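Local coordinates for protein oxaloacetate acetyl hydrolase (Cryphonectria parasitica, PDB 3LYE) that is a fungal enzyme of the phosphoenolpyruvate phosphomutase family, built on a TIM-barrel fold, at residues A[121-126]-A[168-173]. Sequence-based numbering, arbitrary orientation.
Sequences HLEDQI and RTDALQ
The guanidinium of Arg168 has Glu123 OE2 over the centre of one face, 3.4 Å above the plane, and the Asp170 carboxylate at its edge. Arg168 NE bonds Asp170 OD2 and NH2 bonds OD1, both at 2.9 Å and tilted from the guanidinium plane; OD1 also pairs with Lys137. Glu123 OE2, 3.5 Å from Arg168 NE, forms a salt bridge of charges alone, with no N-H aimed at it. Obliquely placed, His121 CE1 lies 3.7 Å from Arg168 NH1; the imidazole NE2 is hydrogen-bonded to Tyr50. Arg168 reaches this cluster because its chain runs extended alongside Glu123. Gln125 crosses Asp170, its NE2 giving a weak hydrogen bond to OD2.

Asp124 is a two-pronged acceptor where strand 164-169 ends. Its OD2 receives Asp170 N on the syn lone pair at 2.7 Å, nearly straight (167°), while OD1 accepts from Thr169 OG1 at 2.7 Å, syn but tilted out of the carboxylate plane, and pairs with Arg183. A chi1 of 179° turns the Thr169 hydroxyl away from its own N, where OG1 also accepts from Ala171 N, an ST turn. Arg168 N bonds Leu122 O between parallel barrel strands.

These loops follow the strands' C-terminal ends, the active-site end of a TIM barrel; a calcium ion lies about 4 Å from the Glu123 side chain. Asp170 lies near the carboxylates of both Glu123 and Asp124, whose repulsion Arg168, Lys137 and Arg183 probably offset.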
# COMPACT_ATOMS: atom_id res chain seq x y z
N HIS A 121 -5.59 1.26 -21.85
CA HIS A 121 -5.47 2.38 -22.79
C HIS A 121 -4.39 3.35 -22.30
O HIS A 121 -4.32 3.72 -21.12
CB HIS A 121 -6.79 3.04 -23.16
CG HIS A 121 -7.58 3.65 -22.04
ND1 HIS A 121 -7.30 4.89 -21.51
CD2 HIS A 121 -8.74 3.25 -21.48
CE1 HIS A 121 -8.25 5.21 -20.64
NE2 HIS A 121 -9.12 4.22 -20.58
N LEU A 122 -3.57 3.76 -23.27
CA LEU A 122 -2.40 4.63 -23.09
C LEU A 122 -2.55 5.80 -24.03
O LEU A 122 -2.69 5.60 -25.23
CB LEU A 122 -1.17 3.76 -23.42
CG LEU A 122 0.19 4.43 -23.45
CD1 LEU A 122 0.48 5.15 -22.16
CD2 LEU A 122 1.26 3.35 -23.70
N GLU A 123 -2.51 7.00 -23.48
CA GLU A 123 -2.75 8.22 -24.21
C GLU A 123 -1.59 9.12 -24.48
O GLU A 123 -0.47 8.88 -24.04
CB GLU A 123 -3.86 8.99 -23.45
CG GLU A 123 -3.37 9.63 -22.16
CD GLU A 123 -4.44 9.78 -21.08
OE1 GLU A 123 -4.29 10.68 -20.24
OE2 GLU A 123 -5.38 8.97 -21.03
N ASP A 124 -1.90 10.14 -25.28
CA ASP A 124 -0.94 11.15 -25.70
C ASP A 124 -1.00 12.45 -24.94
O ASP A 124 -0.38 13.41 -25.36
CB ASP A 124 -1.02 11.37 -27.23
CG ASP A 124 -2.39 11.81 -27.70
OD1 ASP A 124 -2.47 12.13 -28.90
OD2 ASP A 124 -3.36 11.77 -26.91
N GLN A 125 -1.70 12.50 -23.81
CA GLN A 125 -1.75 13.76 -23.05
C GLN A 125 -0.46 14.06 -22.31
O GLN A 125 0.38 13.18 -22.10
CB GLN A 125 -2.80 13.67 -21.95
CG GLN A 125 -4.15 13.61 -22.43
CD GLN A 125 -5.15 13.92 -21.32
OE1 GLN A 125 -5.07 14.94 -20.65
NE2 GLN A 125 -6.07 13.04 -21.13
N ILE A 126 -0.29 15.31 -21.89
CA ILE A 126 0.90 15.67 -21.15
C ILE A 126 0.67 14.98 -19.81
O ILE A 126 -0.47 14.79 -19.38
CB ILE A 126 1.05 17.19 -21.03
CG1 ILE A 126 1.77 17.69 -22.26
CG2 ILE A 126 1.81 17.58 -19.79
CD1 ILE A 126 1.01 17.41 -23.49
N ARG A 168 -4.78 5.39 -27.19
CA ARG A 168 -5.73 6.49 -27.09
C ARG A 168 -5.10 7.81 -27.51
O ARG A 168 -3.95 8.08 -27.16
CB ARG A 168 -6.19 6.65 -25.62
CG ARG A 168 -6.92 7.96 -25.32
CD ARG A 168 -7.52 7.94 -23.95
NE ARG A 168 -7.79 9.29 -23.50
CZ ARG A 168 -8.50 9.58 -22.42
NH1 ARG A 168 -9.06 8.61 -21.71
NH2 ARG A 168 -8.68 10.84 -22.06
N THR A 169 -5.86 8.61 -28.26
CA THR A 169 -5.41 9.92 -28.67
C THR A 169 -6.47 10.91 -28.21
O THR A 169 -7.67 10.75 -28.45
CB THR A 169 -5.08 10.12 -30.17
OG1 THR A 169 -4.68 11.48 -30.37
CG2 THR A 169 -6.22 9.83 -31.05
N ASP A 170 -5.97 11.95 -27.57
CA ASP A 170 -6.75 13.05 -27.06
C ASP A 170 -6.49 14.29 -27.92
O ASP A 170 -6.79 15.39 -27.50
CB ASP A 170 -6.30 13.35 -25.64
CG ASP A 170 -6.86 12.38 -24.64
OD1 ASP A 170 -8.07 12.48 -24.38
OD2 ASP A 170 -6.12 11.53 -24.14
N ALA A 171 -5.96 14.09 -29.12
CA ALA A 171 -5.64 15.20 -30.02
C ALA A 171 -6.78 15.87 -30.80
O ALA A 171 -6.54 16.90 -31.43
CB ALA A 171 -4.58 14.74 -31.03
N LEU A 172 -7.99 15.32 -30.78
CA LEU A 172 -9.07 15.94 -31.56
C LEU A 172 -9.32 17.42 -31.36
O LEU A 172 -9.37 18.17 -32.32
CB LEU A 172 -10.38 15.17 -31.36
CG LEU A 172 -11.52 15.58 -32.29
CD1 LEU A 172 -11.24 15.19 -33.74
CD2 LEU A 172 -12.80 14.94 -31.82
N GLN A 173 -9.44 17.84 -30.11
CA GLN A 173 -9.71 19.23 -29.78
C GLN A 173 -8.65 20.22 -30.25
O GLN A 173 -8.95 21.19 -30.93
CB GLN A 173 -9.86 19.33 -28.26
CG GLN A 173 -10.36 20.65 -27.70
CD GLN A 173 -10.54 20.56 -26.19
OE1 GLN A 173 -10.81 21.57 -25.53
NE2 GLN A 173 -10.39 19.35 -25.64